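Local structure of ABC-type phosphate transport system, periplasmic component (Lactobacillus brevis, 4ECF) at residues A79-T84 with Y172-Y177; V123-A128 with T149-D154; R134-Q139 with W202-Y207. The protein probably serves as the solute-binding component of an ABC importer, capturing phosphate ion outside the cytoplasmic membrane for uptake into the cell. One frame throughout, in Å; residues are numbered along the deposited sequence.

Following the chain from the N terminus, the first of the paired segments is 79-84, on strand 73-87. Strand 123-127 and helix 132-140 come later. Contact 2 closes a short loop when residues 149-154 pair with 123-128, and helix 132-140 lies inside that loop. Residues 172-177 then return to 79-84 and close contact 1, so contact 2 is nested within it. Contact 3 closes last, when residues 202-207 reach back to helix segment 134-139; it crosses both other contacts. All three reach one mixed sheet. Bonds from Y172 to N126 and R127, W202 to I83, and R134 to R127 tie neighbouring strands and helix 132-140 together.

Contact 1 of 3, residues A79-T84 with Y172-Y177; sequences AVVGIT and YVAFSY. With ACT (acetate ion), chain C.
The ring of F175 lies flat over the backbone of G82. The CA of G82 sits 3.5 Å from the F175 ring centroid and only 5° off the ring normal, a CH-pi contact over the face. The backbone N of T84 lies at the edge of this ring, in its plane. W202 meets the F175 ring edge-to-face from elsewhere in the fold. The ring of Y177 has acetate OXT over its centre on one face; the acetate, also bound by R160, probably came from the crystallisation liquor. F175 CG is anti to its own carbonyl carbon (chi1 -79°), which turns the ring back over the neighbouring strand. G82 has no side chain, and a CB there would clash with the ring. The CB of T84 touches F175 CE1 at 3.8 Å, and the two side chains cross at about a right angle.

The strands run antiparallel. T84 and V173 form a hydrogen-bonded pair: T84 N gives a nearly straight bond to V173 O at 2.9 Å, and V173 N returns one to T84 O at 3.0 Å. I83 and A174 form the adjacent non-hydrogen-bonded pair. Past it the segment 172-177 turns into a 3-10 segment, yet F175 N still bonds to G82 O at 2.8 Å. V81 CG2 packs on A174 CB at 3.8 Å. The pairing joins strands 73-87 and 169-174 in the mixed sheet of this periplasmic binding protein fold. Backbone groups of G82, T84, V173 and F175 thus satisfy one another, while those of V81 and I83 bond to segment 202-207.

Contact 2 of 3, residues V123-A128 with T149-D154; sequences VLINRA and TAQEQD. With PO4 (phosphate ion), chain B.
A150 points its CB at strand 123-127. That methyl lies 3.7 Å from L124 CB and also touches L124 O and N126 OD1. Next, Q151 runs extended beside I125, both side chains pointing the same way, and I125 CD1 rests against the Q151 amide. Water 1 joins Q151 N to L124 O. The Q151 carbonyl accepts a straight bond from N126 N (2.9 Å, 176°). E152 turns to the same face of the sheet as N126, and its CG packs on N126 CB at 4.0 Å. The side-chain amide of N126 bonds to Y172 OH. Q153 N then gives a bond to N126 O at 3.0 Å, and Q153 CG meets I125 CG2. A bend at chi2 (-60°) swings the Q153 amide back within its own strand, where its OE1 takes a bond from Q151 NE2. At D154 the backbone O is reached through water 2, which accepts from R127 NH2. Water 3 links R127 NE, A128 N and Q153 O.

These parallel strands flank helix 132-140 in a beta-alpha-beta unit. R127, bent at chi2 and chi3, carries its guanidinium past Q153 O at its edge to the phosphate. NH2 gives a good bond to PO4 O3 at 2.8 Å; the bond from NH1 to O1, also 2.8 Å, is weak. T12, A13, T41, S131, G132 and T133 complete the site. With R127 replaced by an alanine, the phosphate would probably lose its guanidinium partner, and waters 2 and 3 the N-H groups that hold them. The positive charge of R127 probably helps hold the anion, while its NE and NH2 are also linked by waters to Q153 O and D154 O.

Contact 3 of 3, residues R134-Q139 with W202-Y207; sequences RATFEQ and WRIWSY. With EDO (1,2-ethanediol), chain F; EDO (1,2-ethanediol), chain L.
I204 packs its CG2 branch against the helix backbone, 4.0 Å from both F137 CA and T136 O. Its CD1 reaches F137 CD1 at 4.1 Å, and the two side chains meet at a slant. T136 CG2 lies anti to the backbone N (OG1 at chi1 -60°), which puts the methyl 3.4 Å from W205 O. T136 OG1 rests near S206 CB at 3.8 Å. The polar ends look elsewhere: T136 OG1 bonds to G132 O within the helix, and S206 OG to D59 O. At the outer margin, water 4 bridges Q139 O and R203 NH2.

Helix 132-140 is the helix of the beta-alpha-beta unit whose N-terminal end meets the phosphate in this binding-protein fold. Here its flank lies on I204, in the loop leading into strand 205-213, and on the first residues of that strand, which pairs antiparallel with strand 73-87.

Further out, the ring of F137 stacks on Y172. W202 NE1 bonds to I83 O and only weakly to I204 O, which lies in its ring plane. Separately, within the helix and away from segment 202-207, R134 NE makes a salt bridge to E138 OE2 at 3.1 Å, and E138 OE1 pairs with R146.

Contact 1 of 3, residues A79-T84 with Y172-Y177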
loop_
_atom_site.group_PDB
_atom_site.type_symbol
_atom_site.label_atom_id
_atom_site.label_comp_id
_atom_site.label_asym_id
_atom_site.label_seq_id
_atom_site.Cartn_x
_atom_site.Cartn_y
_atom_site.Cartn_z
ATOM N N ALA A 79 -7.461 0.553 -8.224
ATOM C CA ALA A 79 -6.162 -0.063 -8.518
ATOM C C ALA A 79 -5.956 -1.216 -7.545
ATOM O O ALA A 79 -6.705 -1.359 -6.566
ATOM C CB ALA A 79 -5.042 0.962 -8.355
ATOM N N VAL A 80 -4.974 -2.051 -7.867
ATOM C CA VAL A 80 -4.389 -3.014 -6.919
ATOM C C VAL A 80 -2.943 -2.555 -6.714
ATOM O O VAL A 80 -2.256 -2.102 -7.656
ATOM C CB VAL A 80 -4.463 -4.458 -7.448
ATOM C CG1 VAL A 80 -3.509 -5.379 -6.672
ATOM C CG2 VAL A 80 -5.927 -4.921 -7.450
ATOM N N VAL A 81 -2.470 -2.619 -5.482
ATOM C CA VAL A 81 -1.064 -2.326 -5.128
ATOM C C VAL A 81 -0.409 -3.574 -4.526
ATOM O O VAL A 81 -0.985 -4.228 -3.644
ATOM C CB VAL A 81 -0.979 -1.112 -4.179
ATOM C CG1 VAL A 81 -1.562 -1.449 -2.792
ATOM C CG2 VAL A 81 0.436 -0.559 -4.129
ATOM N N GLY A 82 0.780 -3.903 -5.024
ATOM C CA GLY A 82 1.622 -4.922 -4.436
ATOM C C GLY A 82 2.430 -4.351 -3.288
ATOM O O GLY A 82 2.769 -3.149 -3.278
ATOM N N ILE A 83 2.674 -5.195 -2.302
ATOM C CA ILE A 83 3.521 -4.865 -1.136
ATOM C C ILE A 83 4.661 -5.871 -1.073
ATOM O O ILE A 83 4.456 -7.106 -1.213
ATOM C CB ILE A 83 2.696 -4.887 0.157
ATOM C CG1 ILE A 83 1.639 -3.778 0.114
ATOM C CG2 ILE A 83 3.606 -4.787 1.424
ATOM C CD1 ILE A 83 0.473 -4.073 1.026
ATOM N N THR A 84 5.856 -5.351 -0.827
ATOM C CA THR A 84 7.058 -6.185 -0.780
ATOM C C THR A 84 7.916 -5.882 0.456
ATOM O O THR A 84 8.027 -4.734 0.876
ATOM C CB THR A 84 7.921 -6.044 -2.025
ATOM O OG1 THR A 84 9.033 -6.957 -1.953
ATOM C CG2 THR A 84 8.464 -4.650 -2.216
ATOM N N TYR A 172 8.649 -3.156 5.054
ATOM C CA TYR A 172 7.727 -3.491 3.961
ATOM C C TYR A 172 7.214 -2.203 3.356
ATOM O O TYR A 172 6.962 -1.239 4.078
ATOM C CB TYR A 172 6.602 -4.376 4.504
ATOM C CG TYR A 172 6.109 -3.972 5.842
ATOM C CD1 TYR A 172 5.172 -2.977 5.984
ATOM C CD2 TYR A 172 6.669 -4.502 7.020
ATOM C CE1 TYR A 172 4.724 -2.569 7.229
ATOM C CE2 TYR A 172 6.232 -4.114 8.266
ATOM C CZ TYR A 172 5.249 -3.126 8.378
ATOM O OH TYR A 172 4.813 -2.728 9.630
ATOM N N VAL A 173 6.973 -2.209 2.031
ATOM C CA VAL A 173 6.533 -1.038 1.327
ATOM C C VAL A 173 5.832 -1.421 0.040
ATOM O O VAL A 173 6.076 -2.489 -0.542
ATOM C CB VAL A 173 7.708 -0.063 1.028
ATOM C CG1 VAL A 173 8.566 -0.535 -0.160
ATOM C CG2 VAL A 173 7.213 1.366 0.967
ATOM N N ALA A 174 4.914 -0.559 -0.346
ATOM C CA ALA A 174 4.218 -0.705 -1.648
ATOM C C ALA A 174 5.232 -0.739 -2.811
ATOM O O ALA A 174 6.229 -0.046 -2.791
ATOM C CB ALA A 174 3.220 0.451 -1.822
ATOM N N PHE A 175 4.933 -1.518 -3.870
ATOM C CA PHE A 175 5.824 -1.683 -5.017
ATOM C C PHE A 175 6.409 -0.376 -5.647
ATOM O O PHE A 175 7.622 -0.302 -5.935
ATOM C CB PHE A 175 5.093 -2.454 -6.143
ATOM C CG PHE A 175 4.996 -3.961 -5.967
ATOM C CD1 PHE A 175 5.291 -4.622 -4.781
ATOM C CD2 PHE A 175 4.494 -4.722 -7.008
ATOM C CE1 PHE A 175 5.153 -6.000 -4.682
ATOM C CE2 PHE A 175 4.374 -6.108 -6.907
ATOM C CZ PHE A 175 4.678 -6.728 -5.745
ATOM N N SER A 176 5.600 0.647 -5.761
ATOM C CA SER A 176 6.106 1.905 -6.381
ATOM C C SER A 176 7.291 2.538 -5.646
ATOM O O SER A 176 8.156 3.222 -6.256
ATOM C CB SER A 176 5.026 2.957 -6.450
ATOM O OG SER A 176 5.054 3.760 -5.290
ATOM N N TYR A 177 7.328 2.335 -4.327
ATOM C CA TYR A 177 8.364 2.960 -3.559
ATOM C C TYR A 177 9.702 2.266 -3.723
ATOM O O TYR A 177 10.719 2.799 -3.320
ATOM C CB TYR A 177 7.989 3.009 -2.066
ATOM C CG TYR A 177 6.973 4.089 -1.697
ATOM C CD1 TYR A 177 5.597 3.909 -1.900
ATOM C CD2 TYR A 177 7.400 5.321 -1.191
ATOM C CE1 TYR A 177 4.689 4.905 -1.615
ATOM C CE2 TYR A 177 6.491 6.321 -0.882
ATOM C CZ TYR A 177 5.131 6.134 -1.108
ATOM O OH TYR A 177 4.272 7.148 -0.729
HETATM C C ACT C . 7.477 7.202 -4.691
HETATM O O ACT C . 8.601 6.706 -4.922
HETATM O OXT ACT C . 6.444 6.595 -5.034
HETATM C CH3 ACT C . 7.388 8.530 -3.990
#

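Contact 2 of 3, residues V123-A128 with T149-D154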
loop_
_atom_site.group_PDB
_atom_site.type_symbol
_atom_site.label_atom_id
_atom_site.label_comp_id
_atom_site.label_asym_id
_atom_site.label_seq_id
_atom_site.Cartn_x
_atom_site.Cartn_y
_atom_site.Cartn_z
ATOM N N VAL A 123 17.434 -5.362 12.182
ATOM C CA VAL A 123 16.699 -4.244 12.735
ATOM C C VAL A 123 15.349 -4.193 12.064
ATOM O O VAL A 123 15.254 -3.834 10.868
ATOM C CB VAL A 123 17.438 -2.896 12.473
ATOM C CG1 VAL A 123 16.625 -1.717 13.010
ATOM C CG2 VAL A 123 18.843 -2.921 13.069
ATOM N N LEU A 124 14.304 -4.535 12.813
ATOM C CA LEU A 124 12.946 -4.467 12.285
ATOM C C LEU A 124 12.509 -3.017 12.248
ATOM O O LEU A 124 12.693 -2.260 13.219
ATOM C CB LEU A 124 11.966 -5.288 13.158
ATOM C CG LEU A 124 12.264 -6.778 13.287
ATOM C CD1 LEU A 124 11.276 -7.399 14.271
ATOM C CD2 LEU A 124 12.265 -7.488 11.940
ATOM N N ILE A 125 11.925 -2.633 11.115
ATOM C CA ILE A 125 11.287 -1.328 10.971
ATOM C C ILE A 125 9.820 -1.567 10.624
ATOM O O ILE A 125 9.514 -2.264 9.667
ATOM C CB ILE A 125 11.982 -0.488 9.872
ATOM C CG1 ILE A 125 13.495 -0.387 10.126
ATOM C CG2 ILE A 125 11.329 0.887 9.756
ATOM C CD1 ILE A 125 13.876 0.455 11.305
ATOM N N ASN A 126 8.913 -1.021 11.421
ATOM C CA ASN A 126 7.482 -1.217 11.191
ATOM C C ASN A 126 6.815 0.098 10.858
ATOM O O ASN A 126 7.346 1.188 11.139
ATOM C CB ASN A 126 6.813 -1.809 12.445
ATOM C CG ASN A 126 6.932 -3.311 12.493
ATOM O OD1 ASN A 126 7.442 -3.855 13.465
ATOM N ND2 ASN A 126 6.436 -3.979 11.484
ATOM N N ARG A 127 5.633 0.010 10.243
ATOM C CA ARG A 127 4.759 1.141 10.241
ATOM C C ARG A 127 3.911 1.121 11.499
ATOM O O ARG A 127 3.751 0.077 12.157
ATOM C CB ARG A 127 3.857 1.102 8.994
ATOM C CG ARG A 127 4.595 1.273 7.675
ATOM C CD ARG A 127 4.952 2.731 7.338
ATOM N NE ARG A 127 3.750 3.549 7.456
ATOM C CZ ARG A 127 2.801 3.596 6.533
ATOM N NH1 ARG A 127 2.936 2.921 5.399
ATOM N NH2 ARG A 127 1.714 4.287 6.756
ATOM N N ALA A 128 3.308 2.268 11.796
ATOM C CA ALA A 128 2.355 2.377 12.884
ATOM C C ALA A 128 1.045 1.662 12.603
ATOM O O ALA A 128 0.626 1.502 11.453
ATOM C CB ALA A 128 2.097 3.838 13.206
ATOM N N THR A 149 7.671 -5.791 18.731
ATOM C CA THR A 149 7.844 -4.339 18.934
ATOM C C THR A 149 9.174 -3.839 18.331
ATOM O O THR A 149 10.244 -4.385 18.644
ATOM C CB THR A 149 7.802 -4.026 20.454
ATOM O OG1 THR A 149 6.516 -4.407 20.953
ATOM C CG2 THR A 149 8.054 -2.525 20.750
ATOM N N ALA A 150 9.086 -2.787 17.504
ATOM C CA ALA A 150 10.179 -2.307 16.624
ATOM C C ALA A 150 10.115 -0.776 16.567
ATOM O O ALA A 150 9.073 -0.171 16.869
ATOM C CB ALA A 150 10.006 -2.830 15.169
ATOM N N GLN A 151 11.191 -0.181 16.068
ATOM C CA GLN A 151 11.169 1.198 15.558
ATOM C C GLN A 151 10.009 1.350 14.557
ATOM O O GLN A 151 9.863 0.511 13.663
ATOM C CB GLN A 151 12.494 1.499 14.833
ATOM C CG GLN A 151 12.645 2.947 14.364
ATOM C CD GLN A 151 13.927 3.193 13.578
ATOM O OE1 GLN A 151 14.880 2.408 13.639
ATOM N NE2 GLN A 151 13.956 4.296 12.841
ATOM N N GLU A 152 9.208 2.410 14.711
ATOM C CA GLU A 152 8.086 2.701 13.780
ATOM C C GLU A 152 8.278 4.011 13.029
ATOM O O GLU A 152 8.885 4.968 13.535
ATOM C CB GLU A 152 6.720 2.703 14.485
ATOM C CG GLU A 152 6.272 1.295 14.858
ATOM C CD GLU A 152 5.027 1.185 15.725
ATOM O OE1 GLU A 152 4.418 2.207 16.133
ATOM O OE2 GLU A 152 4.662 0.013 16.016
ATOM N N GLN A 153 7.744 4.044 11.813
ATOM C CA GLN A 153 7.859 5.206 10.932
ATOM C C GLN A 153 6.452 5.531 10.468
ATOM O O GLN A 153 5.603 4.652 10.484
ATOM C CB GLN A 153 8.783 4.908 9.760
ATOM C CG GLN A 153 10.189 4.472 10.136
ATOM C CD GLN A 153 10.961 5.485 10.954
ATOM O OE1 GLN A 153 11.684 5.110 11.870
ATOM N NE2 GLN A 153 10.843 6.761 10.614
ATOM N N ASP A 154 6.193 6.784 10.070
ATOM C CA ASP A 154 4.819 7.231 9.863
ATOM C C ASP A 154 4.381 7.125 8.419
ATOM O O ASP A 154 3.219 7.378 8.144
ATOM C CB ASP A 154 4.616 8.686 10.343
ATOM C CG ASP A 154 4.598 8.828 11.865
ATOM O OD1 ASP A 154 4.466 7.813 12.596
ATOM O OD2 ASP A 154 4.712 9.988 12.328
HETATM P P PO4 B . -0.555 3.095 4.262
HETATM O O1 PO4 B . 0.380 1.979 4.713
HETATM O O2 PO4 B . -1.915 3.001 4.853
HETATM O O3 PO4 B . 0.048 4.458 4.464
HETATM O O4 PO4 B . -0.726 2.993 2.669
HETATM O O HOH W 1 13.584 -1.733 15.601
HETATM O O HOH W 2 0.542 5.793 9.023
HETATM O O HOH W 3 2.647 4.424 10.090
#

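Contact 3 of 3, residues R134-Q139 with W202-Y207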
loop_
_atom_site.group_PDB
_atom_site.type_symbol
_atom_site.label_atom_id
_atom_site.label_comp_id
_atom_site.label_asym_id
_atom_site.label_seq_id
_atom_site.Cartn_x
_atom_site.Cartn_y
_atom_site.Cartn_z
ATOM N N ARG A 134 0.856 -2.203 6.575
ATOM C CA ARG A 134 1.121 -3.088 7.673
ATOM C C ARG A 134 0.026 -4.179 7.825
ATOM O O ARG A 134 0.349 -5.344 7.976
ATOM C CB ARG A 134 1.315 -2.343 8.982
ATOM C CG ARG A 134 1.498 -3.277 10.179
ATOM C CD ARG A 134 1.886 -2.512 11.414
ATOM N NE ARG A 134 2.007 -3.437 12.541
ATOM C CZ ARG A 134 2.548 -3.102 13.702
ATOM N NH1 ARG A 134 3.029 -1.898 13.872
ATOM N NH2 ARG A 134 2.628 -4.001 14.676
ATOM N N ALA A 135 -1.261 -3.798 7.756
ATOM C CA ALA A 135 -2.337 -4.775 7.871
ATOM C C ALA A 135 -2.248 -5.848 6.803
ATOM O O ALA A 135 -2.423 -7.031 7.060
ATOM C CB ALA A 135 -3.691 -4.076 7.855
ATOM N N THR A 136 -1.962 -5.413 5.575
ATOM C CA THR A 136 -1.906 -6.332 4.427
ATOM C C THR A 136 -0.722 -7.257 4.561
ATOM O O THR A 136 -0.819 -8.472 4.318
ATOM C CB THR A 136 -1.872 -5.533 3.093
ATOM O OG1 THR A 136 -3.059 -4.734 3.016
ATOM C CG2 THR A 136 -1.878 -6.501 1.930
ATOM N N PHE A 137 0.385 -6.706 5.052
ATOM C CA PHE A 137 1.628 -7.456 5.187
ATOM C C PHE A 137 1.470 -8.529 6.285
ATOM O O PHE A 137 1.814 -9.711 6.082
ATOM C CB PHE A 137 2.804 -6.514 5.475
ATOM C CG PHE A 137 4.133 -7.228 5.586
ATOM C CD1 PHE A 137 4.755 -7.720 4.454
ATOM C CD2 PHE A 137 4.762 -7.410 6.828
ATOM C CE1 PHE A 137 5.998 -8.350 4.529
ATOM C CE2 PHE A 137 5.993 -8.067 6.906
ATOM C CZ PHE A 137 6.609 -8.521 5.763
ATOM N N GLU A 138 0.860 -8.148 7.400
ATOM C CA GLU A 138 0.641 -9.132 8.497
ATOM C C GLU A 138 -0.286 -10.264 8.061
ATOM O O GLU A 138 -0.013 -11.440 8.325
ATOM C CB GLU A 138 0.183 -8.413 9.798
ATOM C CG GLU A 138 1.301 -7.479 10.335
ATOM C CD GLU A 138 1.152 -6.934 11.760
ATOM O OE1 GLU A 138 0.017 -6.859 12.257
ATOM O OE2 GLU A 138 2.179 -6.520 12.363
ATOM N N GLN A 139 -1.379 -9.908 7.363
ATOM C CA GLN A 139 -2.337 -10.897 6.963
ATOM C C GLN A 139 -1.782 -11.841 5.866
ATOM O O GLN A 139 -1.911 -13.053 5.976
ATOM C CB GLN A 139 -3.634 -10.238 6.518
ATOM C CG GLN A 139 -4.666 -11.232 6.006
ATOM C CD GLN A 139 -6.066 -10.629 5.914
ATOM O OE1 GLN A 139 -6.243 -9.398 5.980
ATOM N NE2 GLN A 139 -7.071 -11.498 5.781
ATOM N N TRP A 202 2.193 -14.083 -6.049
ATOM C CA TRP A 202 2.613 -13.149 -5.010
ATOM C C TRP A 202 1.340 -12.725 -4.272
ATOM O O TRP A 202 0.430 -12.162 -4.891
ATOM C CB TRP A 202 3.265 -11.905 -5.657
ATOM C CG TRP A 202 3.777 -10.978 -4.583
ATOM C CD1 TRP A 202 3.086 -9.925 -3.965
ATOM C CD2 TRP A 202 5.052 -11.047 -3.899
ATOM N NE1 TRP A 202 3.865 -9.356 -2.983
ATOM C CE2 TRP A 202 5.072 -9.965 -2.936
ATOM C CE3 TRP A 202 6.195 -11.822 -4.051
ATOM C CZ2 TRP A 202 6.155 -9.757 -2.075
ATOM C CZ3 TRP A 202 7.275 -11.574 -3.211
ATOM C CH2 TRP A 202 7.257 -10.548 -2.264
ATOM N N ARG A 203 1.219 -13.090 -3.002
ATOM C CA ARG A 203 -0.041 -12.953 -2.258
ATOM C C ARG A 203 -0.198 -11.617 -1.555
ATOM O O ARG A 203 -1.303 -11.290 -1.058
ATOM C CB ARG A 203 -0.139 -14.059 -1.207
ATOM C CG ARG A 203 -0.316 -15.454 -1.816
ATOM C CD ARG A 203 -0.437 -16.535 -0.743
ATOM N NE ARG A 203 -1.642 -16.388 0.102
ATOM C CZ ARG A 203 -1.667 -16.013 1.388
ATOM N NH1 ARG A 203 -0.549 -15.716 2.052
ATOM N NH2 ARG A 203 -2.829 -15.941 2.023
ATOM N N ILE A 204 0.882 -10.877 -1.420
ATOM C CA ILE A 204 0.840 -9.630 -0.603
ATOM C C ILE A 204 0.487 -8.426 -1.499
ATOM O O ILE A 204 1.353 -7.841 -2.144
ATOM C CB ILE A 204 2.159 -9.365 0.177
ATOM C CG1 ILE A 204 2.838 -10.654 0.661
ATOM C CG2 ILE A 204 1.842 -8.402 1.316
ATOM C CD1 ILE A 204 4.148 -10.363 1.381
ATOM N N TRP A 205 -0.808 -8.065 -1.502
ATOM C CA TRP A 205 -1.349 -7.028 -2.361
ATOM C C TRP A 205 -2.681 -6.663 -1.778
ATOM O O TRP A 205 -3.295 -7.450 -1.008
ATOM C CB TRP A 205 -1.472 -7.448 -3.825
ATOM C CG TRP A 205 -2.310 -8.670 -4.078
ATOM C CD1 TRP A 205 -1.877 -9.965 -4.287
ATOM C CD2 TRP A 205 -3.740 -8.690 -4.287
ATOM N NE1 TRP A 205 -2.935 -10.795 -4.545
ATOM C CE2 TRP A 205 -4.097 -10.087 -4.553
ATOM C CE3 TRP A 205 -4.754 -7.727 -4.216
ATOM C CZ2 TRP A 205 -5.402 -10.472 -4.794
ATOM C CZ3 TRP A 205 -6.073 -8.144 -4.475
ATOM C CH2 TRP A 205 -6.376 -9.493 -4.746
ATOM N N SER A 206 -3.165 -5.483 -2.117
ATOM C CA SER A 206 -4.536 -5.111 -1.742
ATOM C C SER A 206 -5.185 -4.252 -2.819
ATOM O O SER A 206 -4.501 -3.723 -3.686
ATOM C CB SER A 206 -4.594 -4.380 -0.401
ATOM O OG SER A 206 -4.107 -3.050 -0.513
ATOM N N TYR A 207 -6.496 -4.067 -2.690
ATOM C CA TYR A 207 -7.218 -3.129 -3.527
ATOM C C TYR A 207 -7.000 -1.727 -2.946
ATOM O O TYR A 207 -6.843 -1.561 -1.739
ATOM C CB TYR A 207 -8.727 -3.443 -3.584
ATOM C CG TYR A 207 -9.037 -4.804 -4.190
ATOM C CD1 TYR A 207 -8.986 -5.019 -5.568
ATOM C CD2 TYR A 207 -9.378 -5.873 -3.368
ATOM C CE1 TYR A 207 -9.266 -6.287 -6.112
ATOM C CE2 TYR A 207 -9.648 -7.135 -3.905
ATOM C CZ TYR A 207 -9.617 -7.312 -5.296
ATOM O OH TYR A 207 -9.891 -8.578 -5.849
HETATM C C1 EDO F . 5.218 -15.429 -2.263
HETATM O O1 EDO F . 4.929 -16.690 -1.616
HETATM C C2 EDO F . 4.653 -14.220 -1.525
HETATM O O2 EDO F . 3.236 -14.277 -1.371
HETATM C C1 EDO L . 1.590 -16.094 4.490
HETATM O O1 EDO L . 0.523 -15.247 4.995
HETATM C C2 EDO L . 1.048 -17.436 3.982
HETATM O O2 EDO L . 1.377 -18.540 4.847
HETATM O O HOH W 4 -2.527 -15.647 5.118
#